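Local coordinates for protein 4-amino-4-deoxy-L-arabinose transferase or related glycosyltransferases of PMT family (Cupriavidus metallidurans, PDB 5EZM) that probably transfers an aminoarabinose unit from a polyprenyl-phosphate carrier to lipid A, as a zinc-containing membrane glycosyltransferase of the GT-C fold, at residues A173-G178 against A324-I329; L216-Y221 against W228-R233. All coordinates share one frame; numbering follows the deposited sequence.

How the interactions relate
Both contacts are apolar, and both help to hold the isoprenoid tail of the bound decaprenyl-phosphate (DSL): Met-175 and Met-326 in interaction 1 and Val-217 and Leu-218 in interaction 2 are four of the thirteen residues of its pocket. Their centres lie 11 Å apart, and in sequence 216-221 and 228-233 both fall between the two segments of interaction 1. The two meet directly. Met-326 CE packs on Tyr-221 CG at 3.5 Å, and Ile-329 CG2 reaches Val-220 CG1 at 3.6 Å. Tyr-221 is thus shared: Met-326 CE and Leu-230 CD2 both pack on it, from the same side of its ring. Neither contact includes the zinc ligands Glu-87, His-268 and His-270.

Interaction 1: residues A173-G178 against A324-I329; sequences AFMLMG and ALMAGI. With DSL (mono-trans, octa-cis decaprenyl-phosphate), chain C.
Leu-176 and Met-326 make the closest approach between residues 173-178 and 324-329, and it is purely apolar. The CD2 branch of Leu-176 lies against the CG methylene of Met-326 at 3.9 Å, with Met-326 CB at 4.0 Å from the same methyl. The two side chains run antiparallel as they pass, which places the leucine methyl alongside the base of the methionine. A second, looser apolar touch joins the terminal methyls of the two methionines, Met-175 CE and Met-326 CE, 4.4 Å apart. No hydrogen bond crosses the contact, and the backbones stay well separated: the nearest CA atoms, Leu-176 and Met-326, are 8.3 Å apart.

Both segments are helical, the first in the last turns of helix 160-178 and the second near the start of helix 323-339, a predicted transmembrane helix. The contact thus joins two helices of the membrane domain of this GT-C enzyme at the wall of the pocket that holds decaprenyl-phosphate.

Contacts with that lipid are again made by the methionines. Met-175 offers the base of its side chain, CB lying 3.5 Å from DSL C23 and CG reaching the same prenyl methyl. Met-326 meets the chain through sulfur instead, SD to DSL C21 being 3.5 Å. Its CG stands anti to the backbone N (chi1 178°), directed at helix 160-178, and bends at chi2 (70°) and chi3 (69°) then fold the thioether back, bringing SD to the lipid. Phe-321 touches both Leu-176 and Met-326, adding an aromatic side chain to the pair. The backbone O of Leu-176 accepts a hydrogen bond from Trp-132 NE1, tying helix 160-178 to helix 112-133.

Interaction 2: residues L216-Y221 against W228-R233; sequences LVLVVY and WGLWRR. With DSL (mono-trans, octa-cis decaprenyl-phosphate), chain C.
Leu-218 lies over one face of the Trp-231 indole, each side chain reaching out from its own helix to meet the other. Its CD2 methyl sits 3.8 Å from the centroid of the six-membered ring and 22° off the ring normal, a CH-pi contact displaced toward the rim, where CD2 to Trp-231 CH2 is 3.5 Å. Val-219, the next residue along the helix, takes the edge of the same ring: its CG1 approaches Trp-231 CZ2 at 3.7 Å, close to the ring plane. The benzo end of the indole is thereby packed against consecutive side chains, one on a face and one at the rim.

Leu-218 CD1, the other branch, lies 4.0 Å from Leu-230 CD2. That same Leu-230 CD2 methyl also meets Tyr-221 CE2 at 3.6 Å, approaching the phenol ring obliquely, with the leucine side chain roughly perpendicular to that of the tyrosine. Tyr-221 has CG anti to the backbone N (chi1 180°), which swings the ring out from the helix so that its CD2–CE2 side meets the Leu-230 methyl; its hydroxyl is hydrogen-bonded to Arg-322 N.

Leu-218 also forms part of the decaprenyl-phosphate pocket. Its CD2 is 3.7 Å from DSL C31, so one methyl borders both the indole face and the isoprenoid chain; the preceding residue, Val-217, touches the lipid further along, its CG1 lying 3.6 Å from DSL C21.

In the fold, the contact packs the short, weakly bonded helix 230-233 back against the end of the membrane helix 209-224, across the brief connection between them. On its far flank, helix 209-224 leans on helix 323-339 through Val-217 on Trp-330, while Leu-230 also touches Gln-179, just beyond helix 160-178.

Interaction 1: residues A173-G178 against A324-I329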
loop_
_atom_site.group_PDB
_atom_site.type_symbol
_atom_site.label_atom_id
_atom_site.label_comp_id
_atom_site.label_asym_id
_atom_site.label_seq_id
_atom_site.Cartn_x
_atom_site.Cartn_y
_atom_site.Cartn_z
ATOM N N ALA A 173 -7.293 1.474 -17.524
ATOM C CA ALA A 173 -8.012 2.646 -18.019
ATOM C C ALA A 173 -7.520 3.059 -19.397
ATOM O O ALA A 173 -8.325 3.389 -20.276
ATOM C CB ALA A 173 -7.873 3.805 -17.034
ATOM N N PHE A 174 -6.202 3.051 -19.610
ATOM C CA PHE A 174 -5.678 3.425 -20.919
ATOM C C PHE A 174 -6.076 2.406 -21.978
ATOM O O PHE A 174 -6.374 2.774 -23.121
ATOM C CB PHE A 174 -4.158 3.581 -20.862
ATOM C CG PHE A 174 -3.695 4.709 -19.980
ATOM C CD1 PHE A 174 -4.566 5.721 -19.605
ATOM C CD2 PHE A 174 -2.388 4.755 -19.522
ATOM C CE1 PHE A 174 -4.141 6.753 -18.792
ATOM C CE2 PHE A 174 -1.958 5.785 -18.709
ATOM C CZ PHE A 174 -2.835 6.785 -18.343
ATOM N N MET A 175 -6.096 1.121 -21.615
ATOM C CA MET A 175 -6.566 0.108 -22.554
ATOM C C MET A 175 -8.021 0.346 -22.939
ATOM O O MET A 175 -8.388 0.216 -24.113
ATOM C CB MET A 175 -6.389 -1.285 -21.957
ATOM C CG MET A 175 -7.019 -2.406 -22.773
ATOM S SD MET A 175 -6.316 -2.578 -24.427
ATOM C CE MET A 175 -7.103 -4.094 -24.966
ATOM N N LEU A 176 -8.865 0.703 -21.967
ATOM C CA LEU A 176 -10.267 0.968 -22.283
ATOM C C LEU A 176 -10.415 2.222 -23.138
ATOM O O LEU A 176 -11.231 2.250 -24.066
ATOM C CB LEU A 176 -11.088 1.093 -21.001
ATOM C CG LEU A 176 -11.149 -0.148 -20.107
ATOM C CD1 LEU A 176 -12.098 0.073 -18.938
ATOM C CD2 LEU A 176 -11.552 -1.377 -20.902
ATOM N N MET A 177 -9.636 3.267 -22.845
ATOM C CA MET A 177 -9.701 4.488 -23.644
ATOM C C MET A 177 -9.274 4.229 -25.082
ATOM O O MET A 177 -9.864 4.777 -26.022
ATOM C CB MET A 177 -8.826 5.577 -23.024
ATOM C CG MET A 177 -9.268 6.059 -21.649
ATOM S SD MET A 177 -10.837 6.945 -21.671
ATOM C CE MET A 177 -10.464 8.299 -22.786
ATOM N N GLY A 178 -8.248 3.395 -25.273
ATOM C CA GLY A 178 -7.740 3.138 -26.610
ATOM C C GLY A 178 -8.630 2.260 -27.463
ATOM O O GLY A 178 -8.476 2.249 -28.687
ATOM N N ALA A 324 -17.065 -3.290 -19.716
ATOM C CA ALA A 324 -17.432 -3.856 -18.420
ATOM C C ALA A 324 -16.965 -5.302 -18.295
ATOM O O ALA A 324 -16.498 -5.722 -17.230
ATOM C CB ALA A 324 -18.943 -3.759 -18.213
ATOM N N LEU A 325 -17.080 -6.078 -19.378
ATOM C CA LEU A 325 -16.549 -7.438 -19.374
ATOM C C LEU A 325 -15.039 -7.437 -19.166
ATOM O O LEU A 325 -14.498 -8.327 -18.501
ATOM C CB LEU A 325 -16.916 -8.145 -20.679
ATOM C CG LEU A 325 -16.323 -9.535 -20.926
ATOM C CD1 LEU A 325 -16.803 -10.530 -19.885
ATOM C CD2 LEU A 325 -16.666 -10.019 -22.327
ATOM N N MET A 326 -14.343 -6.440 -19.718
ATOM C CA MET A 326 -12.899 -6.359 -19.521
ATOM C C MET A 326 -12.556 -6.072 -18.064
ATOM O O MET A 326 -11.611 -6.653 -17.516
ATOM C CB MET A 326 -12.300 -5.287 -20.431
ATOM C CG MET A 326 -10.801 -5.104 -20.260
ATOM S SD MET A 326 -9.860 -6.514 -20.876
ATOM C CE MET A 326 -10.125 -6.359 -22.641
ATOM N N ALA A 327 -13.311 -5.179 -17.420
ATOM C CA ALA A 327 -13.077 -4.912 -16.004
ATOM C C ALA A 327 -13.386 -6.138 -15.153
ATOM O O ALA A 327 -12.649 -6.450 -14.209
ATOM C CB ALA A 327 -13.916 -3.717 -15.549
ATOM N N GLY A 328 -14.468 -6.848 -15.478
ATOM C CA GLY A 328 -14.817 -8.034 -14.716
ATOM C C GLY A 328 -13.793 -9.143 -14.854
ATOM O O GLY A 328 -13.450 -9.807 -13.873
ATOM N N ILE A 329 -13.292 -9.363 -16.073
ATOM C CA ILE A 329 -12.238 -10.354 -16.264
ATOM C C ILE A 329 -10.952 -9.899 -15.586
ATOM O O ILE A 329 -10.169 -10.724 -15.101
ATOM C CB ILE A 329 -12.037 -10.628 -17.766
ATOM C CG1 ILE A 329 -13.286 -11.295 -18.346
ATOM C CG2 ILE A 329 -10.815 -11.500 -18.002
ATOM C CD1 ILE A 329 -13.194 -11.595 -19.824
HETATM C C21 DSL C . -6.539 -6.121 -19.758
HETATM C C22 DSL C . -5.474 -5.154 -20.243
HETATM C C23 DSL C . -5.398 -3.751 -19.654
HETATM C C24 DSL C . -4.604 -5.540 -21.189
HETATM C C25 DSL C . -3.510 -4.561 -21.690
HETATM C C26 DSL C . -2.165 -5.335 -21.763
HETATM C C27 DSL C . -1.582 -5.246 -23.214
HETATM C C28 DSL C . -1.965 -4.056 -24.127
HETATM C C29 DSL C . -0.748 -6.205 -23.664
HETATM C C30 DSL C . -0.364 -7.394 -22.746
HETATM C C31 DSL C . -0.023 -8.653 -23.613
HETATM C C32 DSL C . 1.378 -9.226 -23.197
HETATM C C33 DSL C . 2.669 -8.579 -23.733
HETATM C C34 DSL C . 1.452 -10.299 -22.373
#

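Interaction 2: residues L216-Y221 against W228-R233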
loop_
_atom_site.group_PDB
_atom_site.type_symbol
_atom_site.label_atom_id
_atom_site.label_comp_id
_atom_site.label_asym_id
_atom_site.label_seq_id
_atom_site.Cartn_x
_atom_site.Cartn_y
_atom_site.Cartn_z
ATOM N N LEU A 216 -2.457 -12.051 -18.995
ATOM C CA LEU A 216 -3.437 -13.022 -18.521
ATOM C C LEU A 216 -4.855 -12.507 -18.743
ATOM O O LEU A 216 -5.631 -13.086 -19.514
ATOM C CB LEU A 216 -3.193 -13.324 -17.041
ATOM C CG LEU A 216 -4.245 -14.176 -16.328
ATOM C CD1 LEU A 216 -4.280 -15.590 -16.892
ATOM C CD2 LEU A 216 -4.001 -14.191 -14.824
ATOM N N VAL A 217 -5.188 -11.377 -18.107
ATOM C CA VAL A 217 -6.502 -10.765 -18.291
ATOM C C VAL A 217 -6.799 -10.557 -19.768
ATOM O O VAL A 217 -7.956 -10.643 -20.200
ATOM C CB VAL A 217 -6.584 -9.441 -17.501
ATOM C CG1 VAL A 217 -7.903 -8.737 -17.772
ATOM C CG2 VAL A 217 -6.419 -9.706 -16.015
ATOM N N LEU A 218 -5.766 -10.314 -20.573
ATOM C CA LEU A 218 -5.983 -10.170 -22.005
ATOM C C LEU A 218 -6.408 -11.495 -22.624
ATOM O O LEU A 218 -7.480 -11.588 -23.237
ATOM C CB LEU A 218 -4.721 -9.629 -22.677
ATOM C CG LEU A 218 -4.834 -9.345 -24.175
ATOM C CD1 LEU A 218 -6.100 -8.559 -24.480
ATOM C CD2 LEU A 218 -3.606 -8.591 -24.655
ATOM N N VAL A 219 -5.598 -12.546 -22.447
ATOM C CA VAL A 219 -5.874 -13.794 -23.160
ATOM C C VAL A 219 -7.214 -14.366 -22.720
ATOM O O VAL A 219 -8.038 -14.761 -23.556
ATOM C CB VAL A 219 -4.722 -14.807 -22.985
ATOM C CG1 VAL A 219 -3.470 -14.315 -23.696
ATOM C CG2 VAL A 219 -4.422 -15.079 -21.523
ATOM N N VAL A 220 -7.474 -14.367 -21.408
ATOM C CA VAL A 220 -8.774 -14.796 -20.896
ATOM C C VAL A 220 -9.889 -14.056 -21.619
ATOM O O VAL A 220 -10.856 -14.662 -22.100
ATOM C CB VAL A 220 -8.851 -14.582 -19.374
ATOM C CG1 VAL A 220 -10.219 -14.992 -18.852
ATOM C CG2 VAL A 220 -7.754 -15.364 -18.672
ATOM N N TYR A 221 -9.748 -12.733 -21.743
ATOM C CA TYR A 221 -10.737 -11.949 -22.475
ATOM C C TYR A 221 -10.936 -12.507 -23.877
ATOM O O TYR A 221 -12.060 -12.836 -24.272
ATOM C CB TYR A 221 -10.316 -10.480 -22.529
ATOM C CG TYR A 221 -11.293 -9.600 -23.280
ATOM C CD1 TYR A 221 -12.430 -9.104 -22.658
ATOM C CD2 TYR A 221 -11.077 -9.269 -24.612
ATOM C CE1 TYR A 221 -13.327 -8.303 -23.341
ATOM C CE2 TYR A 221 -11.966 -8.467 -25.302
ATOM C CZ TYR A 221 -13.090 -7.989 -24.665
ATOM O OH TYR A 221 -13.981 -7.192 -25.351
ATOM N N TRP A 228 -10.063 -12.139 -31.794
ATOM C CA TRP A 228 -8.617 -12.187 -31.976
ATOM C C TRP A 228 -8.071 -10.881 -32.538
ATOM O O TRP A 228 -6.943 -10.490 -32.208
ATOM C CB TRP A 228 -8.247 -13.351 -32.893
ATOM C CG TRP A 228 -8.935 -14.637 -32.538
ATOM C CD1 TRP A 228 -10.174 -15.041 -32.943
ATOM C CD2 TRP A 228 -8.423 -15.687 -31.708
ATOM N NE1 TRP A 228 -10.466 -16.275 -32.416
ATOM C CE2 TRP A 228 -9.406 -16.694 -31.655
ATOM C CE3 TRP A 228 -7.228 -15.874 -31.006
ATOM C CZ2 TRP A 228 -9.234 -17.868 -30.927
ATOM C CZ3 TRP A 228 -7.059 -17.040 -30.284
ATOM C CH2 TRP A 228 -8.056 -18.022 -30.250
ATOM N N GLY A 229 -8.851 -10.193 -33.376
ATOM C CA GLY A 229 -8.402 -8.947 -33.973
ATOM C C GLY A 229 -8.025 -7.880 -32.968
ATOM O O GLY A 229 -7.365 -6.902 -33.335
ATOM N N LEU A 230 -8.435 -8.042 -31.707
ATOM C CA LEU A 230 -8.022 -7.113 -30.661
ATOM C C LEU A 230 -6.506 -7.049 -30.538
ATOM O O LEU A 230 -5.959 -6.002 -30.172
ATOM C CB LEU A 230 -8.648 -7.517 -29.326
ATOM C CG LEU A 230 -8.279 -6.683 -28.099
ATOM C CD1 LEU A 230 -8.610 -5.215 -28.322
ATOM C CD2 LEU A 230 -8.989 -7.213 -26.866
ATOM N N TRP A 231 -5.811 -8.145 -30.851
ATOM C CA TRP A 231 -4.354 -8.130 -30.784
ATOM C C TRP A 231 -3.736 -7.221 -31.839
ATOM O O TRP A 231 -2.553 -6.882 -31.728
ATOM C CB TRP A 231 -3.808 -9.553 -30.916
ATOM C CG TRP A 231 -4.201 -10.434 -29.765
ATOM C CD1 TRP A 231 -5.367 -11.134 -29.628
ATOM C CD2 TRP A 231 -3.433 -10.702 -28.584
ATOM N NE1 TRP A 231 -5.369 -11.823 -28.440
ATOM C CE2 TRP A 231 -4.194 -11.575 -27.780
ATOM C CE3 TRP A 231 -2.176 -10.292 -28.130
ATOM C CZ2 TRP A 231 -3.739 -12.044 -26.549
ATOM C CZ3 TRP A 231 -1.726 -10.759 -26.908
ATOM C CH2 TRP A 231 -2.505 -11.625 -26.132
ATOM N N ARG A 232 -4.508 -6.816 -32.850
ATOM C CA ARG A 232 -4.021 -5.841 -33.818
ATOM C C ARG A 232 -4.136 -4.414 -33.296
ATOM O O ARG A 232 -3.301 -3.566 -33.631
ATOM C CB ARG A 232 -4.787 -5.981 -35.136
ATOM N N ARG A 233 -5.151 -4.134 -32.473
ATOM C CA ARG A 233 -5.342 -2.800 -31.914
ATOM C C ARG A 233 -4.333 -2.456 -30.828
ATOM O O ARG A 233 -4.263 -1.290 -30.425
ATOM C CB ARG A 233 -6.750 -2.659 -31.331
ATOM C CG ARG A 233 -7.874 -2.603 -32.348
ATOM C CD ARG A 233 -8.556 -3.950 -32.506
ATOM N NE ARG A 233 -9.992 -3.799 -32.723
ATOM C CZ ARG A 233 -10.788 -4.761 -33.182
ATOM N NH1 ARG A 233 -10.290 -5.950 -33.485
ATOM N NH2 ARG A 233 -12.085 -4.530 -33.348
HETATM C C21 DSL C . -6.539 -6.121 -19.758
HETATM C C22 DSL C . -5.474 -5.154 -20.243
HETATM C C23 DSL C . -5.398 -3.751 -19.654
HETATM C C24 DSL C . -4.604 -5.540 -21.189
HETATM C C25 DSL C . -3.510 -4.561 -21.690
HETATM C C26 DSL C . -2.165 -5.335 -21.763
HETATM C C27 DSL C . -1.582 -5.246 -23.214
HETATM C C28 DSL C . -1.965 -4.056 -24.127
HETATM C C29 DSL C . -0.748 -6.205 -23.664
HETATM C C30 DSL C . -0.364 -7.394 -22.746
HETATM C C31 DSL C . -0.023 -8.653 -23.613
HETATM C C32 DSL C . 1.378 -9.226 -23.197
HETATM C C33 DSL C . 2.669 -8.579 -23.733
HETATM C C34 DSL C . 1.452 -10.299 -22.373
#